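PDB 4G2A: hypothetical protein from Legionella pneumophila subsp. pneumophila, which is of unknown function but has been put forward as a putative nutrient-binding protein, joining a DUF4424-type beta region to a helical YARHG domain. Local coordinates for residues E288-S291 and K292-W295; T272-Q276 and Y277-F281; P184-L187 and C188-D192; T235-S238 and Y239-K243. One frame throughout, in Å; residues are numbered along the deposited sequence.

Contact 1: E288-S291 and K292-W295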
loop_
_atom_site.group_PDB
_atom_site.type_symbol
_atom_site.label_atom_id
_atom_site.label_comp_id
_atom_site.label_asym_id
_atom_site.label_seq_id
_atom_site.Cartn_x
_atom_site.Cartn_y
_atom_site.Cartn_z
ATOM N N GLU A 288 11.162 5.542 28.997
ATOM C CA GLU A 288 12.366 5.267 28.222
ATOM C C GLU A 288 12.180 4.104 27.233
ATOM O O GLU A 288 12.716 4.183 26.119
ATOM C CB GLU A 288 13.546 4.960 29.154
ATOM C CG GLU A 288 14.886 5.325 28.532
ATOM C CD GLU A 288 16.074 4.483 28.957
ATOM O OE1 GLU A 288 16.250 4.262 30.178
ATOM O OE2 GLU A 288 16.861 4.086 28.067
ATOM N N TYR A 289 11.469 3.022 27.653
ATOM C CA TYR A 289 11.205 1.831 26.839
ATOM C C TYR A 289 10.339 2.146 25.607
ATOM O O TYR A 289 10.700 1.757 24.500
ATOM C CB TYR A 289 10.546 0.738 27.688
ATOM C CG TYR A 289 10.142 -0.513 26.935
ATOM C CD1 TYR A 289 11.058 -1.532 26.698
ATOM C CD2 TYR A 289 8.816 -0.731 26.563
ATOM C CE1 TYR A 289 10.687 -2.694 26.026
ATOM C CE2 TYR A 289 8.430 -1.899 25.907
ATOM C CZ TYR A 289 9.365 -2.886 25.660
ATOM O OH TYR A 289 8.990 -4.047 25.036
ATOM N N PHE A 290 9.208 2.826 25.797
ATOM C CA PHE A 290 8.322 3.156 24.683
ATOM C C PHE A 290 8.851 4.335 23.860
ATOM O O PHE A 290 8.508 4.445 22.682
ATOM C CB PHE A 290 6.881 3.398 25.159
ATOM C CG PHE A 290 6.270 2.142 25.737
ATOM C CD1 PHE A 290 5.986 1.048 24.924
ATOM C CD2 PHE A 290 6.049 2.025 27.103
ATOM C CE1 PHE A 290 5.465 -0.125 25.465
ATOM C CE2 PHE A 290 5.528 0.850 27.645
ATOM C CZ PHE A 290 5.225 -0.210 26.823
ATOM N N SER A 291 9.724 5.183 24.441
ATOM C CA SER A 291 10.325 6.277 23.673
ATOM C C SER A 291 11.140 5.704 22.508
ATOM O O SER A 291 11.156 6.292 21.433
ATOM C CB SER A 291 11.212 7.143 24.559
ATOM O OG SER A 291 12.487 6.564 24.791
ATOM N N LYS A 292 11.768 4.531 22.722
ATOM C CA LYS A 292 12.615 3.842 21.753
ATOM C C LYS A 292 11.827 2.903 20.815
ATOM O O LYS A 292 12.440 2.271 19.957
ATOM C CB LYS A 292 13.736 3.072 22.476
ATOM C CG LYS A 292 14.743 3.991 23.184
ATOM C CD LYS A 292 15.973 3.259 23.732
ATOM C CE LYS A 292 15.818 2.818 25.171
ATOM N NZ LYS A 292 17.129 2.497 25.802
ATOM N N LYS A 293 10.486 2.817 20.949
ATOM C CA LYS A 293 9.661 1.972 20.071
ATOM C C LYS A 293 9.132 2.820 18.930
ATOM O O LYS A 293 8.504 3.854 19.183
ATOM C CB LYS A 293 8.497 1.290 20.834
ATOM C CG LYS A 293 8.899 0.272 21.917
ATOM C CD LYS A 293 9.557 -0.985 21.365
ATOM C CE LYS A 293 10.244 -1.768 22.451
ATOM N NZ LYS A 293 10.778 -3.065 21.953
ATOM N N TRP A 294 9.404 2.400 17.670
ATOM C CA TRP A 294 8.974 3.109 16.460
ATOM C C TRP A 294 7.416 3.256 16.375
ATOM O O TRP A 294 6.908 4.232 15.812
ATOM C CB TRP A 294 9.511 2.393 15.196
ATOM C CG TRP A 294 8.893 1.039 14.951
ATOM C CD1 TRP A 294 9.381 -0.168 15.350
ATOM C CD2 TRP A 294 7.668 0.765 14.245
ATOM N NE1 TRP A 294 8.534 -1.179 14.950
ATOM C CE2 TRP A 294 7.458 -0.631 14.299
ATOM C CE3 TRP A 294 6.724 1.569 13.573
ATOM C CZ2 TRP A 294 6.345 -1.244 13.702
ATOM C CZ3 TRP A 294 5.592 0.970 13.050
ATOM C CH2 TRP A 294 5.434 -0.426 13.071
ATOM N N TRP A 295 6.679 2.265 16.875
ATOM C CA TRP A 295 5.220 2.246 16.776
ATOM C C TRP A 295 4.539 3.148 17.787
ATOM O O TRP A 295 3.383 3.544 17.571
ATOM C CB TRP A 295 4.680 0.820 16.922
ATOM C CG TRP A 295 5.302 0.014 18.016
ATOM C CD1 TRP A 295 6.325 -0.879 17.896
ATOM C CD2 TRP A 295 4.888 -0.030 19.387
ATOM N NE1 TRP A 295 6.594 -1.459 19.112
ATOM C CE2 TRP A 295 5.700 -0.985 20.040
ATOM C CE3 TRP A 295 3.870 0.615 20.124
ATOM C CZ2 TRP A 295 5.532 -1.313 21.392
ATOM C CZ3 TRP A 295 3.705 0.288 21.463
ATOM C CH2 TRP A 295 4.534 -0.658 22.084
#

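Contact 2: T272-Q276 and Y277-F281. With SO4 (sulfate ion), chain C.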
loop_
_atom_site.group_PDB
_atom_site.type_symbol
_atom_site.label_atom_id
_atom_site.label_comp_id
_atom_site.label_asym_id
_atom_site.label_seq_id
_atom_site.Cartn_x
_atom_site.Cartn_y
_atom_site.Cartn_z
ATOM N N THR A 272 2.346 -2.408 26.964
ATOM C CA THR A 272 2.299 -2.339 25.496
ATOM C C THR A 272 0.812 -2.332 25.035
ATOM O O THR A 272 0.482 -1.719 24.006
ATOM C CB THR A 272 3.105 -3.515 24.926
ATOM O OG1 THR A 272 4.479 -3.265 25.180
ATOM C CG2 THR A 272 2.914 -3.739 23.415
ATOM N N ILE A 273 -0.072 -2.997 25.821
ATOM C CA ILE A 273 -1.513 -3.106 25.563
ATOM C C ILE A 273 -2.130 -1.695 25.538
ATOM O O ILE A 273 -2.981 -1.423 24.691
ATOM C CB ILE A 273 -2.217 -4.056 26.591
ATOM C CG1 ILE A 273 -1.697 -5.507 26.454
ATOM C CG2 ILE A 273 -3.744 -4.035 26.434
ATOM C CD1 ILE A 273 -2.024 -6.449 27.613
ATOM N N TYR A 274 -1.624 -0.794 26.412
ATOM C CA TYR A 274 -2.049 0.597 26.563
ATOM C C TYR A 274 -1.256 1.552 25.663
ATOM O O TYR A 274 -1.819 2.537 25.198
ATOM C CB TYR A 274 -1.852 1.034 28.027
ATOM C CG TYR A 274 -2.593 0.191 29.035
ATOM C CD1 TYR A 274 -3.911 0.474 29.373
ATOM C CD2 TYR A 274 -1.950 -0.838 29.718
ATOM C CE1 TYR A 274 -4.581 -0.258 30.347
ATOM C CE2 TYR A 274 -2.628 -1.611 30.663
ATOM C CZ TYR A 274 -3.944 -1.314 30.975
ATOM O OH TYR A 274 -4.632 -2.040 31.918
ATOM N N ALA A 275 0.064 1.282 25.469
ATOM C CA ALA A 275 1.018 2.064 24.650
ATOM C C ALA A 275 0.608 2.063 23.186
ATOM O O ALA A 275 0.946 2.982 22.441
ATOM C CB ALA A 275 2.412 1.498 24.796
ATOM N N GLN A 276 -0.142 1.020 22.802
ATOM C CA GLN A 276 -0.803 0.749 21.520
ATOM C C GLN A 276 -1.653 1.965 21.108
ATOM O O GLN A 276 -1.712 2.294 19.932
ATOM C CB GLN A 276 -1.724 -0.499 21.729
ATOM C CG GLN A 276 -2.370 -1.089 20.480
ATOM C CD GLN A 276 -3.522 -2.044 20.743
ATOM O OE1 GLN A 276 -4.359 -2.291 19.861
ATOM N NE2 GLN A 276 -3.622 -2.596 21.947
ATOM N N TYR A 277 -2.310 2.624 22.092
ATOM C CA TYR A 277 -3.198 3.765 21.865
ATOM C C TYR A 277 -2.558 5.113 22.257
ATOM O O TYR A 277 -3.209 6.157 22.217
ATOM C CB TYR A 277 -4.519 3.538 22.628
ATOM C CG TYR A 277 -5.182 2.223 22.266
ATOM C CD1 TYR A 277 -5.740 2.025 21.003
ATOM C CD2 TYR A 277 -5.225 1.167 23.172
ATOM C CE1 TYR A 277 -6.332 0.815 20.655
ATOM C CE2 TYR A 277 -5.804 -0.051 22.832
ATOM C CZ TYR A 277 -6.373 -0.216 21.576
ATOM O OH TYR A 277 -6.968 -1.397 21.210
ATOM N N GLY A 278 -1.292 5.075 22.621
ATOM C CA GLY A 278 -0.536 6.273 22.959
ATOM C C GLY A 278 -0.664 6.793 24.371
ATOM O O GLY A 278 -0.556 8.005 24.582
ATOM N N ARG A 279 -0.839 5.885 25.358
ATOM C CA ARG A 279 -0.902 6.275 26.762
ATOM C C ARG A 279 0.426 6.902 27.148
ATOM O O ARG A 279 1.466 6.438 26.686
ATOM C CB ARG A 279 -1.201 5.064 27.649
ATOM C CG ARG A 279 -1.398 5.424 29.124
ATOM C CD ARG A 279 -1.297 4.203 29.992
ATOM N NE ARG A 279 -1.568 4.518 31.388
ATOM C CZ ARG A 279 -0.649 4.906 32.262
ATOM N NH1 ARG A 279 0.613 5.049 31.887
ATOM N NH2 ARG A 279 -0.989 5.169 33.515
ATOM N N GLN A 280 0.392 7.972 27.943
ATOM C CA GLN A 280 1.612 8.646 28.380
ATOM C C GLN A 280 2.087 7.997 29.673
ATOM O O GLN A 280 1.277 7.732 30.566
ATOM C CB GLN A 280 1.390 10.153 28.516
ATOM C CG GLN A 280 1.400 10.846 27.148
ATOM C CD GLN A 280 0.290 11.851 26.982
ATOM O OE1 GLN A 280 -0.890 11.499 26.829
ATOM N NE2 GLN A 280 0.652 13.127 26.989
ATOM N N PHE A 281 3.391 7.687 29.748
ATOM C CA PHE A 281 3.962 6.977 30.892
ATOM C C PHE A 281 4.804 7.894 31.780
ATOM O O PHE A 281 5.672 8.611 31.284
ATOM C CB PHE A 281 4.782 5.760 30.406
ATOM C CG PHE A 281 3.912 4.740 29.695
ATOM C CD1 PHE A 281 3.207 3.784 30.412
ATOM C CD2 PHE A 281 3.777 4.760 28.311
ATOM C CE1 PHE A 281 2.392 2.860 29.760
ATOM C CE2 PHE A 281 2.945 3.849 27.663
ATOM C CZ PHE A 281 2.257 2.906 28.391
HETATM S S SO4 C . 3.081 5.080 34.461
HETATM O O1 SO4 C . 2.453 6.367 34.156
HETATM O O2 SO4 C . 3.555 5.091 35.840
HETATM O O3 SO4 C . 2.088 4.050 34.278
HETATM O O4 SO4 C . 4.202 4.782 33.595
#

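Contact 3: P184-L187 and C188-D192. With SO4 (sulfate ion), chain H; SO4 (sulfate ion), chain G.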
loop_
_atom_site.group_PDB
_atom_site.type_symbol
_atom_site.label_atom_id
_atom_site.label_comp_id
_atom_site.label_asym_id
_atom_site.label_seq_id
_atom_site.Cartn_x
_atom_site.Cartn_y
_atom_site.Cartn_z
ATOM N N PRO A 184 3.747 6.496 11.244
ATOM C CA PRO A 184 5.024 5.760 11.411
ATOM C C PRO A 184 4.914 4.306 10.923
ATOM O O PRO A 184 3.889 3.652 11.135
ATOM C CB PRO A 184 5.312 5.864 12.921
ATOM C CG PRO A 184 4.501 7.025 13.383
ATOM C CD PRO A 184 3.245 6.968 12.552
ATOM N N THR A 185 5.917 3.848 10.157
ATOM C CA THR A 185 5.946 2.499 9.589
ATOM C C THR A 185 7.332 1.878 9.656
ATOM O O THR A 185 8.333 2.552 9.895
ATOM C CB THR A 185 5.495 2.471 8.075
ATOM O OG1 THR A 185 6.417 3.217 7.295
ATOM C CG2 THR A 185 4.083 2.978 7.841
ATOM N N ARG A 186 7.360 0.581 9.412
ATOM C CA ARG A 186 8.518 -0.286 9.226
ATOM C C ARG A 186 8.202 -1.251 8.094
ATOM O O ARG A 186 7.027 -1.584 7.884
ATOM C CB ARG A 186 8.860 -1.081 10.512
ATOM C CG ARG A 186 9.677 -0.324 11.557
ATOM C CD ARG A 186 10.958 0.246 10.975
ATOM N NE ARG A 186 11.719 1.041 11.935
ATOM C CZ ARG A 186 11.526 2.332 12.175
ATOM N NH1 ARG A 186 10.541 2.989 11.571
ATOM N NH2 ARG A 186 12.283 2.966 13.060
ATOM N N LEU A 187 9.232 -1.731 7.378
ATOM C CA LEU A 187 9.027 -2.771 6.372
ATOM C C LEU A 187 8.754 -4.065 7.106
ATOM O O LEU A 187 9.343 -4.274 8.169
ATOM C CB LEU A 187 10.270 -2.951 5.469
ATOM C CG LEU A 187 10.759 -1.776 4.685
ATOM C CD1 LEU A 187 12.087 -2.104 4.016
ATOM C CD2 LEU A 187 9.743 -1.342 3.680
ATOM N N CYS A 188 7.927 -4.960 6.544
ATOM C CA CYS A 188 7.703 -6.257 7.177
ATOM C C CYS A 188 8.977 -7.103 7.083
ATOM O O CYS A 188 9.181 -7.963 7.923
ATOM C CB CYS A 188 6.505 -6.970 6.568
ATOM S SG CYS A 188 4.987 -5.976 6.549
ATOM N N SER A 189 9.858 -6.811 6.108
ATOM C CA SER A 189 11.171 -7.443 5.940
ATOM C C SER A 189 12.182 -6.929 7.017
ATOM O O SER A 189 13.246 -7.539 7.189
ATOM C CB SER A 189 11.711 -7.206 4.524
ATOM O OG SER A 189 12.000 -5.847 4.231
ATOM N N GLU A 190 11.851 -5.820 7.734
ATOM C CA GLU A 190 12.668 -5.276 8.839
ATOM C C GLU A 190 12.223 -5.889 10.215
ATOM O O GLU A 190 12.945 -5.765 11.205
ATOM C CB GLU A 190 12.588 -3.735 8.902
ATOM C CG GLU A 190 13.267 -2.997 7.755
ATOM C CD GLU A 190 13.166 -1.482 7.808
ATOM O OE1 GLU A 190 12.033 -0.956 7.858
ATOM O OE2 GLU A 190 14.226 -0.815 7.774
ATOM N N ILE A 191 11.042 -6.555 10.256
ATOM C CA ILE A 191 10.478 -7.174 11.459
ATOM C C ILE A 191 10.411 -8.711 11.269
ATOM O O ILE A 191 10.931 -9.438 12.115
ATOM C CB ILE A 191 9.112 -6.512 11.813
ATOM C CG1 ILE A 191 9.394 -5.084 12.398
ATOM C CG2 ILE A 191 8.284 -7.394 12.793
ATOM C CD1 ILE A 191 8.284 -4.198 12.596
ATOM N N ASP A 192 9.789 -9.190 10.168
ATOM C CA ASP A 192 9.718 -10.605 9.763
ATOM C C ASP A 192 10.817 -10.793 8.703
ATOM O O ASP A 192 10.545 -10.873 7.500
ATOM C CB ASP A 192 8.301 -10.960 9.248
ATOM C CG ASP A 192 7.186 -10.765 10.265
ATOM O OD1 ASP A 192 7.496 -10.479 11.444
ATOM O OD2 ASP A 192 6.000 -10.925 9.887
HETATM S S SO4 H . 11.450 6.360 12.678
HETATM O O1 SO4 H . 10.033 5.987 12.793
HETATM O O2 SO4 H . 12.202 5.679 13.741
HETATM O O3 SO4 H . 11.972 5.961 11.375
HETATM O O4 SO4 H . 11.607 7.804 12.821
HETATM S S SO4 G . 13.918 0.207 14.854
HETATM O O1 SO4 G . 13.286 1.254 15.663
HETATM O O2 SO4 G . 14.973 -0.448 15.624
HETATM O O3 SO4 G . 12.920 -0.794 14.466
HETATM O O4 SO4 G . 14.504 0.805 13.655
#

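Contact 4: T235-S238 and Y239-K243. With SO4 (sulfate ion), chain M.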
loop_
_atom_site.group_PDB
_atom_site.type_symbol
_atom_site.label_atom_id
_atom_site.label_comp_id
_atom_site.label_asym_id
_atom_site.label_seq_id
_atom_site.Cartn_x
_atom_site.Cartn_y
_atom_site.Cartn_z
ATOM N N THR A 235 2.167 -0.935 10.266
ATOM C CA THR A 235 1.684 0.303 10.867
ATOM C C THR A 235 1.724 0.056 12.370
ATOM O O THR A 235 1.895 -1.096 12.782
ATOM C CB THR A 235 0.294 0.654 10.343
ATOM O OG1 THR A 235 -0.549 -0.465 10.574
ATOM C CG2 THR A 235 0.288 1.040 8.875
ATOM N N GLY A 236 1.592 1.109 13.170
ATOM C CA GLY A 236 1.672 1.028 14.628
ATOM C C GLY A 236 0.764 0.017 15.306
ATOM O O GLY A 236 1.247 -0.961 15.890
ATOM N N ILE A 237 -0.555 0.249 15.246
ATOM C CA ILE A 237 -1.568 -0.595 15.894
ATOM C C ILE A 237 -1.510 -2.026 15.318
ATOM O O ILE A 237 -1.571 -2.972 16.096
ATOM C CB ILE A 237 -3.000 0.030 15.769
ATOM C CG1 ILE A 237 -3.049 1.523 16.210
ATOM C CG2 ILE A 237 -4.063 -0.824 16.442
ATOM C CD1 ILE A 237 -3.789 1.888 17.445
ATOM N N SER A 238 -1.382 -2.183 13.972
ATOM C CA SER A 238 -1.328 -3.509 13.346
ATOM C C SER A 238 -0.112 -4.317 13.825
ATOM O O SER A 238 -0.226 -5.534 13.970
ATOM C CB SER A 238 -1.317 -3.407 11.822
ATOM O OG SER A 238 -2.486 -2.777 11.328
ATOM N N TYR A 239 1.043 -3.656 14.055
ATOM C CA TYR A 239 2.220 -4.352 14.554
ATOM C C TYR A 239 1.944 -4.907 15.955
ATOM O O TYR A 239 2.151 -6.095 16.195
ATOM C CB TYR A 239 3.475 -3.459 14.558
ATOM C CG TYR A 239 4.606 -4.086 15.338
ATOM C CD1 TYR A 239 5.399 -5.081 14.776
ATOM C CD2 TYR A 239 4.827 -3.752 16.671
ATOM C CE1 TYR A 239 6.402 -5.714 15.515
ATOM C CE2 TYR A 239 5.821 -4.377 17.418
ATOM C CZ TYR A 239 6.613 -5.351 16.833
ATOM O OH TYR A 239 7.600 -5.959 17.569
ATOM N N VAL A 240 1.463 -4.051 16.867
ATOM C CA VAL A 240 1.166 -4.418 18.257
ATOM C C VAL A 240 0.059 -5.487 18.320
ATOM O O VAL A 240 0.167 -6.412 19.115
ATOM C CB VAL A 240 0.838 -3.158 19.107
ATOM C CG1 VAL A 240 0.456 -3.517 20.549
ATOM C CG2 VAL A 240 2.018 -2.201 19.107
ATOM N N ARG A 241 -0.957 -5.411 17.463
ATOM C CA ARG A 241 -2.032 -6.399 17.474
ATOM C C ARG A 241 -1.592 -7.777 16.974
ATOM O O ARG A 241 -1.789 -8.763 17.669
ATOM C CB ARG A 241 -3.234 -5.906 16.668
ATOM C CG ARG A 241 -3.922 -4.795 17.412
ATOM C CD ARG A 241 -5.197 -4.330 16.786
ATOM N NE ARG A 241 -5.789 -3.293 17.632
ATOM C CZ ARG A 241 -6.958 -2.716 17.394
ATOM N NH1 ARG A 241 -7.681 -3.077 16.339
ATOM N NH2 ARG A 241 -7.426 -1.787 18.219
ATOM N N TYR A 242 -0.970 -7.848 15.817
ATOM C CA TYR A 242 -0.624 -9.130 15.230
ATOM C C TYR A 242 0.700 -9.720 15.698
ATOM O O TYR A 242 0.841 -10.941 15.639
ATOM C CB TYR A 242 -0.645 -9.015 13.717
ATOM C CG TYR A 242 -2.044 -8.829 13.179
ATOM C CD1 TYR A 242 -2.614 -7.563 13.082
ATOM C CD2 TYR A 242 -2.805 -9.921 12.780
ATOM C CE1 TYR A 242 -3.890 -7.384 12.550
ATOM C CE2 TYR A 242 -4.082 -9.758 12.242
ATOM C CZ TYR A 242 -4.624 -8.487 12.130
ATOM O OH TYR A 242 -5.892 -8.343 11.608
ATOM N N LYS A 243 1.656 -8.897 16.152
ATOM C CA LYS A 243 2.957 -9.404 16.584
ATOM C C LYS A 243 3.107 -9.455 18.105
ATOM O O LYS A 243 4.037 -10.106 18.587
ATOM C CB LYS A 243 4.111 -8.574 15.979
ATOM C CG LYS A 243 4.126 -8.492 14.447
ATOM C CD LYS A 243 4.275 -9.829 13.726
ATOM C CE LYS A 243 5.573 -10.540 14.019
ATOM N NZ LYS A 243 5.704 -11.754 13.175
HETATM S S SO4 M . -11.172 -1.672 17.510
HETATM O O1 SO4 M . -12.185 -2.196 18.439
HETATM O O2 SO4 M . -10.702 -2.759 16.632
HETATM O O3 SO4 M . -11.755 -0.592 16.687
HETATM O O4 SO4 M . -10.050 -1.137 18.294
#

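Contact 1: E288-S291 and K292-W295
The amino group of K292 meets the carboxylate of E288 in a salt bridge, NZ to OE2 at 2.8 Å. The two side chains run side by side in the same direction, four residues apart in the chain. NZ arrives on the anti side of OE2 and 30° out of the carboxylate plane. The E288 side chain is poorly ordered, so this bridge is probably mobile. The backbone follows with a bond from K293 N to F290 O at 3.1 Å, where the chain leaves helix 284-291. K293 then lies across Y289. Its CE sits over one face of the phenol ring, 3.9 Å from the ring centroid, in a CH-pi contact. The bend at chi2 of K293 (-67°) turns the chain back toward that ring. On the buried side, F290 CE1 touches W295 CH2 at 3.5 Å. The ring planes stand 68° apart, and W295 CH2 lies at the edge of the F290 ring. F290 also stacks on F281, and W295 stacks on Y239. The turn leaving the helix in this YARHG domain thus has two characters: a charged pair exposed to solvent, and an aromatic pair buried among neighbouring helices.

Contact 2: T272-Q276 and Y277-F281
Y274 and Y277 are joined by a backbone bond, Y277 N to Y274 O at 3.1 Å, where helix 263-275 gives way to a loop. A type I beta turn from A275 to G278 follows, closed by G278 N to A275 O at 3.1 Å. Y274 O also receives a weak bond from R279 N. G278 has positive phi (84°), a backbone conformation that glycine takes up easily.

Among the side-chain polar groups, Q276 NE2 donates to I273 O at 3.1 Å. The amide has further partners: OE1 accepts from R241 NE, and NE2 also bonds D311. Y277 OH bonds D311 and R241 as well. R279 sends NH1 to the bound sulfate, with weak bonds to O3 (3.0 Å) and O1. The sulfate probably comes from the crystallisation liquor.

Ring contacts come next. Q276 CG stands over the centre of the Y277 ring, 4.2 Å from its centroid. The two side chains run together, with amide and ring planes 31° apart. CG of Q276 is anti to the backbone N (chi1 -172°), which carries the chain out beside the ring.

Apolar packing completes the contact. A275 CB meets the edge of F281 at CE2, 3.7 Å away, and Y274 CB lies 3.8 Å from R279 CD.

The buried amide and phenol are therefore tied by several bonds to R241 and D311. This fixes the end of helix 263-275 against helices 236-250 and 309-321 of the YARHG domain.

Contact 3: P184-L187 and C188-D192
The chain leaves short strand 185-187 at L187 and folds into a turn, where E190 N donates to L187 O at 3.0 Å and C188 O receives both I191 N and D192 N. The side chain of E190 returns to the strand end. Its OE1 accepts the backbone N-H of L187 at 2.9 Å, through the anti lone pair and almost straight (171°). The same oxygen lies 3.5 Å from L187 CG, and it also forms a salt bridge with R214. The E190 chain, extended beyond CG (chi2 179°), carries the carboxylate back across the turn to L187 N.

R186 crosses E190 at about a right angle. E190 OE1 lies 3.5 Å from R186 CD, but no guanidinium N-H points at it. Those N-H groups are spent on other partners. NH1 donates to T185 O at 2.8 Å, nearly in the guanidinium plane. NH2 donates to O2 of one sulfate (chain H) at 2.8 Å, and NE and NH2 share O4 of a second (chain G). Both ions probably come from the crystallisation liquor. The bend at chi2 of R186 (-54°) swings the guanidinium back beside T185 O. Near its root, R186 CB packs on I191 CD1 at 3.8 Å.

C188 forms a disulfide with C232, on the neighbouring strand 229-235. The turn is thus fastened covalently at its start and by a glutamate a few residues on, whose OE1 is held by both L187 N and R214.

Contact 4: T235-S238 and Y239-K243
I237 and R241 lie side by side on the first turns of helix 236-250, which takes over directly from strand 229-235. I237 CG2 rests over one face of the R241 guanidinium, toward its rim, and comes to 3.2 Å from R241 NE. The arginine chain is extended from CG to NE, with CG anti to the carbonyl carbon (chi1 -71°). That course carries it past the isoleucine methyl. A second side-chain contact is made by Y242. The edge of its ring faces S238 O, with CD1 at 3.3 Å.

Backbone bonds set these pairs one turn apart. Y239 N donates to T235 O at 3.0 Å, V240 N to G236 O, R241 N to I237 O at 2.9 Å, and Y242 N to S238 O. T235 stands at the N-cap position, right before the helix, but its side chain makes no capping bond. The backbone N of I237, in the first turn, is bonded to N36 OD1. A wider pi-type turn follows at 241-243.

Outer partners hold the ends of the side chains. The R241 guanidinium reaches Q276 and Y277 at the end of helix 263-275, and the side chain also touches P38 and N308. Y242 meets Y246 edge-to-face. K243 NZ forms a salt bridge with D192, which reaches back to the loop after strand 185-187. The guanidinium also holds a sulfate, probably from the crystallisation liquor. R241 NH1 donates to its O2 at 3.1 Å, and R241 NH2 donates to its O4 at 2.7 Å.

From the N terminus the order is contact 3, contact 4, contact 2, contact 1. They run in series, and none nests in or crosses another. Each is local. Contact 3 closes the turn after strand 185-187. Contact 4 opens helix 236-250, contact 2 turns the chain out of helix 263-275, and contact 1 does so after helix 284-291. Contacts 3 and 4 meet through D192 and K243, and contacts 4 and 2 through R241 with Q276 and Y277. F290 and W295 of contact 1 pack on contact 2. W294 lies against R186 and I191 of contact 3 and Y239 of contact 4. Together they join the strand-rich region to the helical YARHG domain.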